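Local coordinates for protein Poly(A) ribonuclease pop2 (Schizosaccharomyces pombe, PDB 2P51) that removes poly(A) tails from mRNA as a metal-dependent 3'-exoribonuclease, the catalytic deadenylase subunit of the CCR4-NOT complex, at residues Pro46-Asp51 / Leu90-Glu95; Glu161-Thr166 / Lys202-Lys207. One frame throughout, in Å; residues are numbered along the deposited sequence. Where two conformers were deposited one is given.

Contact 1. Residues Pro46-Asp51 / Leu90-Glu95; sequences PVVSMD and LALSDE. With MG (magnesium ion), chain C; MG (magnesium ion), chain B.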
ATOM      1  N   PRO A  46      15.701   2.656   3.335  1.00 12.61           N
ATOM      2  CA  PRO A  46      14.689   2.931   4.348  1.00 12.36           C
ATOM      3  C   PRO A  46      13.465   3.657   3.847  1.00 11.58           C
ATOM      4  O   PRO A  46      12.676   4.170   4.668  1.00 15.00           O
ATOM      5  CB  PRO A  46      15.468   3.817   5.348  1.00 13.81           C
ATOM      6  CG  PRO A  46      16.427   4.585   4.474  1.00 14.46           C
ATOM      7  CD  PRO A  46      16.825   3.632   3.371  1.00 13.17           C
ATOM      8  N   VAL A  47      13.231   3.736   2.560  1.00 12.18           N
ATOM      9  CA  VAL A  47      12.059   4.387   1.949  1.00 11.23           C
ATOM     10  C   VAL A  47      11.174   3.244   1.406  1.00 12.17           C
ATOM     11  O   VAL A  47      11.576   2.538   0.487  1.00 13.75           O
ATOM     12  CB  VAL A  47      12.411   5.417   0.881  1.00 11.91           C
ATOM     13  CG1 VAL A  47      11.124   6.038   0.292  1.00 13.64           C
ATOM     14  CG2 VAL A  47      13.305   6.509   1.443  1.00 12.95           C
ATOM     15  N   VAL A  48      10.004   3.063   2.035  1.00 12.26           N
ATOM     16  CA  VAL A  48       9.127   1.953   1.637  1.00 11.88           C
ATOM     17  C   VAL A  48       7.899   2.480   0.898  1.00 11.65           C
ATOM     18  O   VAL A  48       7.153   3.269   1.531  1.00 12.46           O
ATOM     19  CB  VAL A  48       8.652   1.206   2.877  1.00 12.06           C
ATOM     20  CG1 VAL A  48       7.716   0.060   2.460  1.00 13.52           C
ATOM     21  CG2 VAL A  48       9.812   0.662   3.725  1.00 13.55           C
ATOM     22  N   SER A  49       7.676   2.078  -0.341  1.00 12.10           N
ATOM     23  CA  SER A  49       6.477   2.497  -1.101  1.00 10.64           C
ATOM     24  C   SER A  49       5.481   1.356  -1.086  1.00 10.26           C
ATOM     25  O   SER A  49       5.952   0.198  -1.229  1.00 11.57           O
ATOM     26  CB  SER A  49       6.827   2.905  -2.545  1.00 14.51           C
ATOM     27  OG  SER A  49       7.737   4.022  -2.459  1.00 14.57           O
ATOM     28  N   MET A  50       4.186   1.675  -0.931  1.00 10.86           N
ATOM     29  CA  MET A  50       3.227   0.599  -0.657  1.00 10.35           C
ATOM     30  C   MET A  50       1.953   0.792  -1.454  1.00 10.42           C
ATOM     31  O   MET A  50       1.516   1.932  -1.707  1.00 12.75           O
ATOM     32  CB  MET A  50       2.924   0.557   0.857  1.00 11.41           C
ATOM     33  CG  MET A  50       1.910  -0.444   1.339  1.00 14.00           C
ATOM     34  SD  MET A  50       0.199   0.170   1.232  1.00 15.39           S
ATOM     35  CE  MET A  50       0.208   1.271   2.670  1.00 14.59           C
ATOM     36  N   ASP A  51       1.396  -0.382  -1.795  1.00 10.94           N
ATOM     37  CA  ASP A  51       0.056  -0.451  -2.369  1.00 11.17           C
ATOM     38  C   ASP A  51      -0.633  -1.721  -1.871  1.00 10.46           C
ATOM     39  O   ASP A  51       0.118  -2.631  -1.415  1.00 12.01           O
ATOM     40  CB  ASP A  51       0.061  -0.474  -3.911  1.00 13.19           C
ATOM     41  CG  ASP A  51      -1.332  -0.342  -4.519  1.00 13.74           C
ATOM     42  OD1 ASP A  51      -2.170   0.372  -3.911  1.00 13.49           O
ATOM     43  OD2 ASP A  51      -1.526  -0.956  -5.586  1.00 16.26           O
ATOM     44  N   LEU A  90       5.350  -3.988  -1.359  1.00 11.48           N
ATOM     45  CA  LEU A  90       6.311  -3.150  -0.674  1.00 11.07           C
ATOM     46  C   LEU A  90       7.564  -2.992  -1.555  1.00 10.99           C
ATOM     47  O   LEU A  90       8.230  -3.981  -1.830  1.00 13.09           O
ATOM     48  CB  LEU A  90       6.720  -3.743   0.675  1.00 12.32           C
ATOM     49  CG  LEU A  90       5.654  -4.026   1.726  1.00 11.81           C
ATOM     50  CD1 LEU A  90       6.267  -4.655   2.973  1.00 15.21           C
ATOM     51  CD2 LEU A  90       4.891  -2.747   2.075  1.00 14.49           C
ATOM     52  N   ALA A  91       7.872  -1.760  -1.942  1.00 11.01           N
ATOM     53  CA  ALA A  91       9.016  -1.444  -2.775  1.00 11.38           C
ATOM     54  C   ALA A  91       9.997  -0.601  -1.960  1.00 11.56           C
ATOM     55  O   ALA A  91       9.664   0.501  -1.527  1.00 14.71           O
ATOM     56  CB  ALA A  91       8.565  -0.709  -4.041  1.00 13.41           C
ATOM     57  N   LEU A  92      11.208  -1.138  -1.778  1.00 11.30           N
ATOM     58  CA  LEU A  92      12.213  -0.445  -0.977  1.00 11.76           C
ATOM     59  C   LEU A  92      13.116   0.381  -1.884  1.00 11.81           C
ATOM     60  O   LEU A  92      13.499  -0.041  -2.966  1.00 14.15           O
ATOM     61  CB  LEU A  92      13.077  -1.388  -0.193  1.00 14.47           C
ATOM     62  CG  LEU A  92      12.511  -1.878   1.165  1.00 18.92           C
ATOM     63  CD1 LEU A  92      11.132  -2.463   1.130  1.00 23.54           C
ATOM     64  CD2 LEU A  92      13.535  -2.893   1.736  1.00 19.56           C
ATOM     65  N   SER A  93      13.479   1.572  -1.366  1.00 12.01           N
ATOM     66  CA  SER A  93      14.435   2.417  -2.035  1.00 12.74           C
ATOM     67  C   SER A  93      15.328   3.050  -0.968  1.00 13.11           C
ATOM     68  O   SER A  93      14.928   3.217   0.182  1.00 14.44           O
ATOM     69  CB  SER A  93      13.712   3.557  -2.786  0.76 13.43           C
ATOM     70  OG  SER A  93      12.697   3.121  -3.696  0.76 13.19           O
ATOM     71  N   ASP A  94      16.508   3.471  -1.425  1.00 14.28           N
ATOM     72  CA  ASP A  94      17.315   4.363  -0.551  1.00 14.75           C
ATOM     73  C   ASP A  94      16.794   5.787  -0.691  1.00 14.90           C
ATOM     74  O   ASP A  94      15.800   6.082  -1.387  1.00 14.17           O
ATOM     75  CB  ASP A  94      18.816   4.234  -0.828  1.00 16.89           C
ATOM     76  CG  ASP A  94      19.271   4.842  -2.133  1.00 20.69           C
ATOM     77  OD1 ASP A  94      18.521   5.517  -2.874  1.00 17.68           O
ATOM     78  OD2 ASP A  94      20.447   4.627  -2.481  1.00 27.91           O
ATOM     79  N   GLU A  95      17.457   6.726  -0.017  1.00 15.20           N
ATOM     80  CA  GLU A  95      16.929   8.087   0.036  1.00 14.51           C
ATOM     81  C   GLU A  95      17.121   8.871  -1.252  1.00 15.13           C
ATOM     82  O   GLU A  95      16.651  10.039  -1.355  1.00 16.99           O
ATOM     83  CB  GLU A  95      17.664   8.780   1.189  1.00 17.58           C
ATOM     84  CG  GLU A  95      17.314   8.188   2.547  1.00 17.86           C
ATOM     85  CD  GLU A  95      16.029   8.730   3.141  1.00 21.15           C
ATOM     86  OE1 GLU A  95      15.270   9.464   2.432  1.00 22.15           O
ATOM     87  OE2 GLU A  95      15.800   8.421   4.342  1.00 21.97           O
TER
HETATM   88 MG    MG C2002      -2.979  -1.299  -7.036  0.86 15.85          MG
HETATM   89 MG    MG B2001      -3.506   1.923  -3.837  1.00 14.74          MG
HETATM   90  O   HOH W   1      10.462   2.988  -2.079  1.00 13.97           O
HETATM   91  O   HOH W   2      -2.068   3.367  -4.144  0.91 13.04           O
HETATM   92  O   HOH W   3      -3.817   1.707  -5.805  0.98 18.10           O
HETATM   93  O   HOH W   4      -4.787   3.625  -3.770  0.94 14.63           O
HETATM   94  O   HOH W   5      -5.166   0.730  -3.538  1.00 14.45           O
HETATM   95  O   HOH W   6      -4.523  -0.987  -5.607  0.78 15.06           O
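Val47 and Ser93, then Ser49 and Ala91, form the two hydrogen-bonded pairs of an antiparallel strand pairing. Each pair exchanges two backbone bonds: Val47 N to Ser93 O spans 3.0 Å and is bent, whereas Ser49 N to Ala91 O is nearly straight at 174°. A water bridges the strands on the face of Ser49 and Ser93. It donates to Val47 O and to Ala91 O (2.7 Å from the water). It also bonds Ser49 OG at 2.9 Å and, in one of the two conformers of that serine, Ser93 OG. The Ser49 hydroxyl lies anti to its own carbonyl carbon (chi1 -61°), which brings it to this water. Helix 238-257 packs on the same face through Ala246 and Phe250.

On the other face the contact is apolar. Leu90 CD2 lies between two residues of the facing strand, 3.8 Å from Met50 CG and 4.0 Å from Val48 CG1. Beyond the strand pairing, the Glu95 side chain crosses those of Val47 and Pro46 at about a right angle, OE1 resting near Val47 CG2 and OE2 near Pro46 CG.

Asp51 bridges two magnesium ions, OD1 on one at 2.0 Å and OD2 on the other at 2.1 Å. Glu53 and Asp241 join it on the OD2 ion and Asp172 on the OD1 ion, giving the two-metal site of a DEDD nuclease.

Contact 2. Residues Glu161-Thr166 / Lys202-Lys207; sequences EVTWIT and KNYDIK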
ATOM      1  N   GLU A 161      12.928   6.418  11.333  1.00 16.93           N
ATOM      2  CA  GLU A 161      13.987   6.284  10.333  1.00 18.67           C
ATOM      3  C   GLU A 161      13.513   5.814   8.958  1.00 15.70           C
ATOM      4  O   GLU A 161      14.251   5.901   7.959  1.00 15.93           O
ATOM      5  CB  GLU A 161      15.052   5.297  10.834  1.00 26.66           C
ATOM      6  CG  GLU A 161      15.775   5.673  12.126  1.00 29.13           C
ATOM      7  CD  GLU A 161      14.999   5.227  13.368  1.00 34.60           C
ATOM      8  OE1 GLU A 161      15.614   5.386  14.443  1.00 48.88           O
ATOM      9  OE2 GLU A 161      13.839   4.766  13.367  1.00 27.08           O
ATOM     10  N   VAL A 162      12.308   5.290   8.920  1.00 13.52           N
ATOM     11  CA  VAL A 162      11.735   4.716   7.704  1.00 11.88           C
ATOM     12  C   VAL A 162      10.628   5.621   7.215  1.00 11.87           C
ATOM     13  O   VAL A 162       9.775   6.060   8.000  1.00 15.68           O
ATOM     14  CB  VAL A 162      11.164   3.282   7.998  1.00 14.62           C
ATOM     15  CG1 VAL A 162      10.407   2.745   6.798  1.00 13.70           C
ATOM     16  CG2 VAL A 162      12.318   2.352   8.402  1.00 15.78           C
ATOM     17  N   THR A 163      10.637   5.923   5.918  1.00 12.43           N
ATOM     18  CA  THR A 163       9.601   6.769   5.314  1.00 12.93           C
ATOM     19  C   THR A 163       8.642   5.886   4.503  1.00 12.24           C
ATOM     20  O   THR A 163       9.169   5.124   3.707  1.00 14.17           O
ATOM     21  CB  THR A 163      10.227   7.835   4.397  1.00 16.02           C
ATOM     22  OG1 THR A 163      11.170   8.656   5.148  1.00 17.93           O
ATOM     23  CG2 THR A 163       9.147   8.764   3.848  1.00 16.54           C
ATOM     24  N   TRP A 164       7.349   6.013   4.707  1.00 11.43           N
ATOM     25  CA  TRP A 164       6.393   5.270   3.878  1.00 11.08           C
ATOM     26  C   TRP A 164       5.795   6.173   2.808  1.00 10.79           C
ATOM     27  O   TRP A 164       5.426   7.329   3.092  1.00 13.24           O
ATOM     28  CB  TRP A 164       5.252   4.705   4.741  1.00 13.79           C
ATOM     29  CG  TRP A 164       5.704   3.499   5.523  1.00 12.55           C
ATOM     30  CD1 TRP A 164       6.557   3.494   6.603  1.00 15.44           C
ATOM     31  CD2 TRP A 164       5.333   2.131   5.275  1.00 12.06           C
ATOM     32  NE1 TRP A 164       6.730   2.184   7.033  1.00 14.64           N
ATOM     33  CE2 TRP A 164       5.991   1.327   6.240  1.00 14.29           C
ATOM     34  CE3 TRP A 164       4.499   1.485   4.320  1.00 12.41           C
ATOM     35  CZ2 TRP A 164       5.849  -0.073   6.290  1.00 12.52           C
ATOM     36  CZ3 TRP A 164       4.381   0.109   4.393  1.00 12.92           C
ATOM     37  CH2 TRP A 164       5.042  -0.676   5.356  1.00 12.26           C
ATOM     38  N   ILE A 165       5.728   5.681   1.584  1.00 10.88           N
ATOM     39  CA  ILE A 165       5.211   6.412   0.419  1.00 11.44           C
ATOM     40  C   ILE A 165       3.999   5.691  -0.111  1.00 11.43           C
ATOM     41  O   ILE A 165       4.051   4.477  -0.299  1.00 12.50           O
ATOM     42  CB  ILE A 165       6.274   6.506  -0.682  1.00 12.63           C
ATOM     43  CG1 ILE A 165       7.606   7.005  -0.173  1.00 13.60           C
ATOM     44  CG2 ILE A 165       5.730   7.358  -1.854  1.00 15.39           C
ATOM     45  CD1 ILE A 165       7.516   8.392   0.468  1.00 16.47           C
ATOM     46  N   THR A 166       2.898   6.439  -0.340  1.00 11.46           N
ATOM     47  CA  THR A 166       1.639   5.802  -0.746  1.00 11.39           C
ATOM     48  C   THR A 166       0.990   6.673  -1.799  1.00 11.32           C
ATOM     49  O   THR A 166       1.508   7.738  -2.143  1.00 13.09           O
ATOM     50  CB  THR A 166       0.700   5.629   0.468  1.00 13.67           C
ATOM     51  OG1 THR A 166       0.442   6.947   0.993  1.00 14.58           O
ATOM     52  CG2 THR A 166       1.352   4.757   1.572  1.00 16.58           C
ATOM     53  N   LYS A 202       6.333   8.530   9.712  1.00 14.05           N
ATOM     54  CA  LYS A 202       6.768   9.413   8.624  1.00 14.81           C
ATOM     55  C   LYS A 202       6.225   8.872   7.316  1.00 14.10           C
ATOM     56  O   LYS A 202       6.736   7.854   6.819  1.00 16.52           O
ATOM     57  CB  LYS A 202       8.291   9.467   8.604  0.62 16.36           C
ATOM     58  CG  LYS A 202       8.882  10.264   7.444  0.62 20.97           C
ATOM     59  CD  LYS A 202      10.372  10.556   7.635  0.62 23.63           C
ATOM     60  CE  LYS A 202      10.812  11.551   6.590  0.62 19.04           C
ATOM     61  NZ  LYS A 202      11.706  11.063   5.527  0.62 31.21           N
ATOM     62  N   ASN A 203       5.198   9.521   6.795  1.00 13.35           N
ATOM     63  CA  ASN A 203       4.610   8.984   5.548  1.00 14.07           C
ATOM     64  C   ASN A 203       4.203  10.159   4.664  1.00 12.97           C
ATOM     65  O   ASN A 203       3.962  11.289   5.153  1.00 15.01           O
ATOM     66  CB  ASN A 203       3.488   8.015   5.898  1.00 15.60           C
ATOM     67  CG  ASN A 203       2.279   8.619   6.549  1.00 16.85           C
ATOM     68  OD1 ASN A 203       1.513   9.331   5.879  1.00 18.43           O
ATOM     69  ND2 ASN A 203       1.981   8.402   7.819  1.00 17.92           N
ATOM     70  N   TYR A 204       4.149   9.866   3.374  1.00 12.94           N
ATOM     71  CA  TYR A 204       3.663  10.826   2.366  1.00 13.05           C
ATOM     72  C   TYR A 204       2.633  10.134   1.471  1.00 12.78           C
ATOM     73  O   TYR A 204       2.871   8.949   1.127  1.00 16.50           O
ATOM     74  CB  TYR A 204       4.787  11.378   1.483  1.00 13.70           C
ATOM     75  CG  TYR A 204       5.832  12.174   2.238  1.00 14.03           C
ATOM     76  CD1 TYR A 204       5.580  13.482   2.645  1.00 16.64           C
ATOM     77  CD2 TYR A 204       7.056  11.612   2.525  1.00 17.85           C
ATOM     78  CE1 TYR A 204       6.527  14.216   3.333  1.00 20.27           C
ATOM     79  CE2 TYR A 204       8.002  12.342   3.210  1.00 23.26           C
ATOM     80  CZ  TYR A 204       7.743  13.631   3.612  1.00 23.49           C
ATOM     81  OH  TYR A 204       8.728  14.332   4.304  1.00 28.89           O
ATOM     82  N   ASP A 205       1.583  10.861   1.152  1.00 12.69           N
ATOM     83  CA  ASP A 205       0.576  10.379   0.205  1.00 13.05           C
ATOM     84  C   ASP A 205       0.756  11.187  -1.074  1.00 11.70           C
ATOM     85  O   ASP A 205       0.443  12.387  -1.074  1.00 13.26           O
ATOM     86  CB  ASP A 205      -0.827  10.511   0.797  1.00 13.56           C
ATOM     87  CG  ASP A 205      -1.906   9.968  -0.121  1.00 13.67           C
ATOM     88  OD1 ASP A 205      -1.690   9.905  -1.376  1.00 13.56           O
ATOM     89  OD2 ASP A 205      -3.001   9.603   0.363  1.00 15.64           O
ATOM     90  N   ILE A 206       1.236  10.554  -2.131  1.00 11.84           N
ATOM     91  CA  ILE A 206       1.513  11.275  -3.391  1.00 13.05           C
ATOM     92  C   ILE A 206       0.232  11.899  -3.953  1.00 11.83           C
ATOM     93  O   ILE A 206       0.337  12.917  -4.634  1.00 15.84           O
ATOM     94  CB  ILE A 206       2.146  10.318  -4.418  1.00 14.15           C
ATOM     95  CG1 ILE A 206       3.538   9.855  -3.981  1.00 15.26           C
ATOM     96  CG2 ILE A 206       2.191  10.897  -5.836  1.00 17.59           C
ATOM     97  CD1 ILE A 206       4.074   8.727  -4.873  1.00 18.78           C
ATOM     98  N   LYS A 207      -0.935  11.284  -3.707  1.00 13.03           N
ATOM     99  CA  LYS A 207      -2.175  11.899  -4.192  1.00 13.19           C
ATOM    100  C   LYS A 207      -2.467  13.206  -3.466  1.00 13.69           C
ATOM    101  O   LYS A 207      -2.932  14.202  -4.056  1.00 14.79           O
ATOM    102  CB  LYS A 207      -3.385  10.978  -3.982  1.00 15.29           C
ATOM    103  CG  LYS A 207      -4.704  11.563  -4.527  1.00 17.94           C
ATOM    104  CD  LYS A 207      -4.869  11.442  -6.016  1.00 19.89           C
ATOM    105  CE  LYS A 207      -6.191  12.119  -6.442  1.00 16.36           C
ATOM    106  NZ  LYS A 207      -6.181  12.263  -7.930  1.00 16.75           N
TER
HETATM  107  O   HOH W   7       7.203   5.759   9.054  1.00 15.84           O
HETATM  108  O   HOH W   8       2.170   7.622   3.165  0.69 28.47           O
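Trp164 and Asn203 pair in parallel, as do Ile165 with Tyr204 and Thr166 with Asp205, at one edge of the mixed sheet of the RNase H-like DEDD fold. The backbone bonds alternate: Trp164 N gives to Lys202 O, Tyr204 N to Trp164 O (2.9 Å), Thr166 N to Tyr204 O, and Ile206 N to Thr166 O (2.8 Å, 171°), the last carrying the pairing into the first turn of helix 206-213.

Thr163 CG2 and Ile165 CD1 both meet the edge of the Tyr204 ring, each 3.8 Å from CD2. Ile165 CG2 packs on Ile206 CD1 at 3.7 Å, and Phe249 of helix 238-257 touches both isoleucines. The Lys202 chain runs past Thr163; in one of its two conformers NZ comes so close to Thr163 OG1 (2.5 Å) that the details of this bond are doubtful. On the face of Trp164 and Asn203, their CB atoms meet, while the indole NE1 bonds Leu156 O and the ring stands edge-to-face with Phe200.

Further out, Asp205 OD2 accepts from Tyr270 N and bonds Ser169 OG. Asp205 is also the N-cap of helix 206-213, and its OD1 accepts from Lys207 N at 2.8 Å, 27° out of the carboxylate plane.

How the contacts relate
Both contacts are buried and belong to one mixed sheet. Contact 1 joins its antiparallel strands 47-53 and 87-93, while contact 2 joins parallel strands 163-166 and 203-205, the latter an outermost strand. Strands 47-53 and 163-166 are neighbours, so the contacts meet directly: Val48 N lies 2.8 Å from Thr163 O and Val48 O 2.8 Å from Ile165 N, probable hydrogen bonds. Helix 238-257 packs against both. Contact 1 carries metal chemistry at Asp51. Contact 2 holds no metal ligand; the side chain of its Thr166 comes within about 7 Å of a magnesium ion, measured between nearest atoms.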